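Local coordinates for myosin light chain 1 (PDB 1M45), which serves as a light chain for class II and class V myosins and for IQG1 by binding their IQ motifs, acting in cytokinesis, at residues 100-105 and 123-128; 7-12 and 30-35. One frame throughout, in Å; residues are numbered along the deposited sequence. Where two conformers were deposited one is given.

Contact 2 closes before contact 1 opens along the chain, and the two lie on opposite sides of its centre. Their centres are 25 Å apart and their nearest atoms about 11 Å apart, so they do not touch. Contact 2 is internal to the first EF-hand, pairing the chain at helix 10-13 with the end of helix 26-32. Contact 1 instead joins two successive hands of the C-terminal EF-hand pair, helix 102-111 against helix 118-125, next to the antiparallel strands 99-101 and 135-137. Residues of both contacts also pack on the bound IQ peptide of Myo2p, as expected of a two-lobed, calmodulin-like light chain holding one target.

Contact 1 (100-105 and 123-128); sequences VSVGDL and ELLKGV
V102 and L105, one helical turn apart, both meet L125, whose forked end supplies a separate methyl to each. The apolar evidence is two pairs: V102 CG2 lies 3.7 Å from L125 CD1, and L105 CD2 lies 3.8 Å from L125 CD2. V102 crosses L125 at a slant, whereas L105 and L125 run past each other in opposite senses. With CG trans to the backbone N (chi1 176°), L105 brings its CD2 branch to L125. The backbones stay well apart, the nearest CA atoms, of V102 and L125, being 8.9 Å from each other. This joins the helix that leaves one EF-hand to the helix that enters the next, within an EF-hand pair whose short antiparallel strands, 99-101 and 135-137, lie alongside; I136 of the second strand touches both V102 and L105. Polar bonds shape each segment separately. S101 is the N-cap of helix 102-111: its OG accepts from D104 N at 3.0 Å, with an N-H...O angle of 154°. At the other side, V128 N reaches L125 O at 2.9 Å, closing a type I turn that begins at L125 itself. Next to it, L124 packs on an aromatic side chain of the bound peptide.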
loop_
_atom_site.group_PDB
_atom_site.type_symbol
_atom_site.label_atom_id
_atom_site.label_comp_id
_atom_site.label_asym_id
_atom_site.label_seq_id
_atom_site.Cartn_x
_atom_site.Cartn_y
_atom_site.Cartn_z
ATOM N N VAL A 100 9.459 11.642 -14.120
ATOM C CA VAL A 100 8.072 11.911 -14.454
ATOM C C VAL A 100 7.640 13.162 -13.702
ATOM O O VAL A 100 8.078 13.399 -12.580
ATOM C CB VAL A 100 7.205 10.685 -14.113
ATOM C CG1 VAL A 100 5.715 10.993 -14.157
ATOM C CG2 VAL A 100 7.531 9.553 -15.090
ATOM N N SER A 101 6.785 13.971 -14.330
ATOM C CA SER A 101 6.278 15.165 -13.672
ATOM C C SER A 101 5.342 14.741 -12.547
ATOM O O SER A 101 4.684 13.678 -12.639
ATOM C CB SER A 101 5.552 16.086 -14.640
ATOM O OG SER A 101 4.359 15.481 -15.098
ATOM N N VAL A 102 5.310 15.550 -11.488
ATOM C CA VAL A 102 4.412 15.263 -10.367
ATOM C C VAL A 102 2.961 15.238 -10.848
ATOM O O VAL A 102 2.146 14.445 -10.360
ATOM C CB VAL A 102 4.651 16.206 -9.178
ATOM C CG1 VAL A 102 4.353 17.649 -9.536
ATOM C CG2 VAL A 102 3.789 15.779 -8.007
ATOM N N GLY A 103 2.640 16.098 -11.816
ATOM C CA GLY A 103 1.296 16.083 -12.383
ATOM C C GLY A 103 0.980 14.777 -13.110
ATOM O O GLY A 103 -0.125 14.249 -12.982
ATOM N N ASP A 104 1.932 14.261 -13.889
ATOM C CA ASP A 104 1.711 12.983 -14.566
ATOM C C ASP A 104 1.614 11.835 -13.556
ATOM O O ASP A 104 0.897 10.848 -13.795
ATOM C CB ASP A 104 2.804 12.677 -15.560
ATOM C CG ASP A 104 2.675 13.487 -16.831
ATOM O OD1 ASP A 104 1.577 14.010 -17.119
ATOM O OD2 ASP A 104 3.610 13.581 -17.615
ATOM N N LEU A 105 2.352 11.951 -12.444
ATOM C CA LEU A 105 2.290 10.883 -11.447
ATOM C C LEU A 105 0.909 10.873 -10.833
ATOM O O LEU A 105 0.288 9.802 -10.630
ATOM C CB LEU A 105 3.392 11.029 -10.401
ATOM C CG LEU A 105 3.347 10.010 -9.248
ATOM C CD1 LEU A 105 3.373 8.591 -9.814
ATOM C CD2 LEU A 105 4.602 10.224 -8.328
ATOM N N GLU A 123 -1.070 12.253 0.522
ATOM C CA GLU A 123 -0.372 11.586 1.610
ATOM C C GLU A 123 0.890 10.879 1.113
ATOM O O GLU A 123 1.956 10.977 1.735
ATOM C CB GLU A 123 -1.289 10.610 2.379
ATOM C CG GLU A 123 -0.757 10.262 3.792
ATOM C CD GLU A 123 -1.795 9.544 4.650
ATOM O OE1 GLU A 123 -2.940 9.370 4.159
ATOM O OE2 GLU A 123 -1.503 9.160 5.802
ATOM N N LEU A 124 0.777 10.193 -0.007
ATOM C CA LEU A 124 1.914 9.518 -0.596
ATOM C C LEU A 124 3.090 10.459 -0.881
ATOM O O LEU A 124 4.247 10.109 -0.608
ATOM C CB LEU A 124 1.529 8.904 -1.947
ATOM C CG LEU A 124 2.641 8.405 -2.864
ATOM C CD1 LEU A 124 3.332 7.167 -2.267
ATOM C CD2 LEU A 124 2.027 8.052 -4.209
ATOM N N LEU A 125 2.779 11.622 -1.451
ATOM C CA LEU A 125 3.837 12.542 -1.923
ATOM C C LEU A 125 4.455 13.422 -0.862
ATOM O O LEU A 125 5.459 14.112 -1.124
ATOM C CB LEU A 125 3.310 13.414 -3.053
ATOM C CG LEU A 125 2.905 12.649 -4.301
ATOM C CD1 LEU A 125 2.345 13.602 -5.353
ATOM C CD2 LEU A 125 4.112 11.831 -4.873
ATOM N N LYS A 126 3.888 13.385 0.337
ATOM C CA LYS A 126 4.371 14.234 1.414
ATOM C C LYS A 126 5.875 14.308 1.578
ATOM O O LYS A 126 6.419 15.394 1.778
ATOM C CB LYS A 126 3.744 13.816 2.741
ATOM C CG LYS A 126 2.601 14.712 3.164
ATOM C CD LYS A 126 3.140 16.059 3.646
ATOM C CE LYS A 126 2.054 16.986 4.177
ATOM N NZ LYS A 126 1.233 16.357 5.258
ATOM N N GLY A 127 6.544 13.162 1.493
ATOM C CA GLY A 127 7.993 13.126 1.609
ATOM C C GLY A 127 8.752 12.841 0.318
ATOM O O GLY A 127 9.959 12.602 0.355
ATOM N N VAL A 128 8.069 12.881 -0.818
ATOM C CA VAL A 128 8.689 12.554 -2.098
ATOM C C VAL A 128 9.314 13.813 -2.641
ATOM O O VAL A 128 8.664 14.870 -2.708
ATOM C CB VAL A 128 7.641 11.997 -3.089
ATOM C CG1 VAL A 128 8.289 11.740 -4.469
ATOM C CG2 VAL A 128 7.066 10.677 -2.563
#

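Contact 2 (7-12 and 30-35); sequences KDIFTL and LRAIGY
The flat peptide group joining A32 to I33 receives the tip of I9 over one face: I9 CD1 stands 3.4 Å from A32 O and 3.8 Å from A32 C, above the group's plane and therefore not at its edge. The CG2 methyl of I33 rises on that same face and comes within 3.8 Å of I9 CD1. The aromatic rings of the two segments turn to other partners, F10 to L60 and Y35 to I67, both on helix 60-69. Among aliphatic groups, the second branch of I9 does the remaining work, CG2 lying 3.7 Å from A32 CB. I9 can touch twice because its branches diverge: CG1 sits trans to the carbonyl carbon (chi1 -71°) and carries CD1 to the peptide, while CG2 faces the alanine. The pairing belongs to a helix-loop-helix, the first EF-hand, in which helix 10-13 leads into the loop holding D14, an inferred calcium ligand, and helix 26-32 follows it. That second helix ends in a Schellman motif, evidenced by the positive phi of G34 (129°) and by two bonds back into the last turn: Y35 N to L30 O at 3.0 Å and G34 N to R31 O at 2.9 Å. Both I9 and A32 also pack on apolar side chains of the bound peptide, and R31 O is hydrogen-bonded to one of its basic side chains.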
loop_
_atom_site.group_PDB
_atom_site.type_symbol
_atom_site.label_atom_id
_atom_site.label_comp_id
_atom_site.label_asym_id
_atom_site.label_seq_id
_atom_site.Cartn_x
_atom_site.Cartn_y
_atom_site.Cartn_z
ATOM N N LYS A 7 4.517 -5.663 16.263
ATOM C CA LYS A 7 5.359 -4.517 16.585
ATOM C C LYS A 7 4.546 -3.381 17.215
ATOM O O LYS A 7 4.748 -2.194 16.896
ATOM C CB LYS A 7 6.073 -4.032 15.329
ATOM C CG LYS A 7 7.003 -5.073 14.700
ATOM C CD LYS A 7 7.742 -4.450 13.535
ATOM C CE LYS A 7 8.771 -5.404 12.930
ATOM N NZ LYS A 7 9.391 -4.759 11.722
ATOM N N ASP A 8 3.629 -3.774 18.108
ATOM C CA ASP A 8 2.753 -2.854 18.856
ATOM C C ASP A 8 1.838 -2.001 17.989
ATOM O O ASP A 8 1.425 -0.919 18.395
ATOM C CB ASP A 8 3.562 -1.905 19.724
ATOM C CG ASP A 8 2.764 -1.388 20.918
ATOM O OD1 ASP A 8 1.867 -2.087 21.413
ATOM O OD2 ASP A 8 3.010 -0.293 21.396
ATOM N N ILE A 9 1.572 -2.454 16.773
ATOM C CA ILE A 9 0.732 -1.670 15.898
ATOM C C ILE A 9 -0.752 -1.815 16.261
ATOM O O ILE A 9 -1.527 -0.873 16.130
ATOM C CB ILE A 9 0.994 -2.074 14.444
ATOM C CG1 ILE A 9 2.372 -1.590 14.006
ATOM C CG2 ILE A 9 -0.126 -1.542 13.521
ATOM C CD1 ILE A 9 2.822 -2.241 12.663
ATOM N N PHE A 10 -1.153 -2.989 16.734
ATOM C CA PHE A 10 -2.541 -3.236 17.071
ATOM C C PHE A 10 -3.148 -2.153 17.991
ATOM O O PHE A 10 -4.304 -1.763 17.803
ATOM C CB PHE A 10 -2.680 -4.619 17.692
ATOM C CG PHE A 10 -4.091 -5.087 17.840
ATOM C CD1 PHE A 10 -4.796 -4.834 19.017
ATOM C CD2 PHE A 10 -4.742 -5.780 16.819
ATOM C CE1 PHE A 10 -6.121 -5.264 19.162
ATOM C CE2 PHE A 10 -6.026 -6.234 16.969
ATOM C CZ PHE A 10 -6.734 -5.966 18.141
ATOM N N THR A 11 -2.366 -1.653 18.947
ATOM C CA THR A 11 -2.876 -0.632 19.879
ATOM C C THR A 11 -3.211 0.670 19.170
ATOM O O THR A 11 -4.113 1.390 19.619
ATOM C CB THR A 11 -1.923 -0.348 21.095
ATOM O OG1 THR A 11 -0.584 -0.154 20.631
ATOM C CG2 THR A 11 -1.836 -1.559 21.999
ATOM N N LEU A 12 -2.549 0.966 18.059
ATOM C CA LEU A 12 -2.849 2.202 17.325
ATOM C C LEU A 12 -4.200 2.094 16.619
ATOM O O LEU A 12 -4.851 3.126 16.305
ATOM C CB LEU A 12 -1.743 2.520 16.306
ATOM C CG LEU A 12 -0.349 2.820 16.829
ATOM C CD1 LEU A 12 0.633 2.950 15.660
ATOM C CD2 LEU A 12 -0.415 4.107 17.659
ATOM N N LEU A 30 -3.327 -5.064 8.139
ATOM C CA LEU A 30 -2.459 -5.943 7.376
ATOM C C LEU A 30 -1.402 -5.139 6.640
ATOM O O LEU A 30 -0.236 -5.562 6.517
ATOM C CB LEU A 30 -3.276 -6.781 6.386
ATOM C CG LEU A 30 -4.133 -7.840 7.094
ATOM C CD1 LEU A 30 -5.078 -8.507 6.075
ATOM C CD2 LEU A 30 -3.290 -8.876 7.805
ATOM N N ARG A 31 -1.810 -3.979 6.142
ATOM C CA ARG A 31 -0.847 -3.092 5.485
ATOM C C ARG A 31 0.177 -2.576 6.475
ATOM O O ARG A 31 1.374 -2.591 6.203
ATOM C CB ARG A 31 -1.573 -1.911 4.836
ATOM C CG ARG A 31 -2.387 -2.320 3.635
ATOM C CD ARG A 31 -3.311 -1.223 3.064
ATOM N NE ARG A 31 -4.129 -1.798 1.992
ATOM C CZ ARG A 31 -5.437 -1.933 1.962
ATOM N NH1 ARG A 31 -6.239 -1.486 2.944
ATOM N NH2 ARG A 31 -5.974 -2.570 0.902
ATOM N N ALA A 32 -0.287 -2.175 7.660
ATOM C CA ALA A 32 0.625 -1.577 8.641
ATOM C C ALA A 32 1.729 -2.531 9.047
ATOM O O ALA A 32 2.861 -2.126 9.270
ATOM C CB ALA A 32 -0.170 -1.125 9.870
ATOM N N ILE A 33 1.395 -3.820 9.147
ATOM C CA ILE A 33 2.427 -4.792 9.548
ATOM C C ILE A 33 3.314 -5.255 8.396
ATOM O O ILE A 33 4.242 -6.040 8.608
ATOM C CB ILE A 33 1.804 -5.991 10.331
ATOM C CG1 ILE A 33 0.907 -6.836 9.441
ATOM C CG2 ILE A 33 1.103 -5.511 11.583
ATOM C CD1 ILE A 33 0.392 -8.112 10.094
ATOM N N GLY A 34 3.002 -4.813 7.175
ATOM C CA GLY A 34 3.941 -5.150 6.093
ATOM C C GLY A 34 3.384 -5.793 4.832
ATOM O O GLY A 34 4.162 -6.039 3.893
ATOM N N TYR A 35 2.105 -6.123 4.811
ATOM C CA TYR A 35 1.500 -6.711 3.606
ATOM C C TYR A 35 0.913 -5.636 2.678
ATOM O O TYR A 35 0.765 -4.462 3.061
ATOM C CB TYR A 35 0.440 -7.743 4.001
ATOM C CG TYR A 35 0.984 -8.842 4.863
ATOM C CD1 TYR A 35 0.543 -9.000 6.177
ATOM C CD2 TYR A 35 1.892 -9.765 4.346
ATOM C CE1 TYR A 35 1.001 -10.062 6.956
ATOM C CE2 TYR A 35 2.362 -10.812 5.122
ATOM C CZ TYR A 35 1.915 -10.942 6.414
ATOM O OH TYR A 35 2.394 -11.977 7.153
#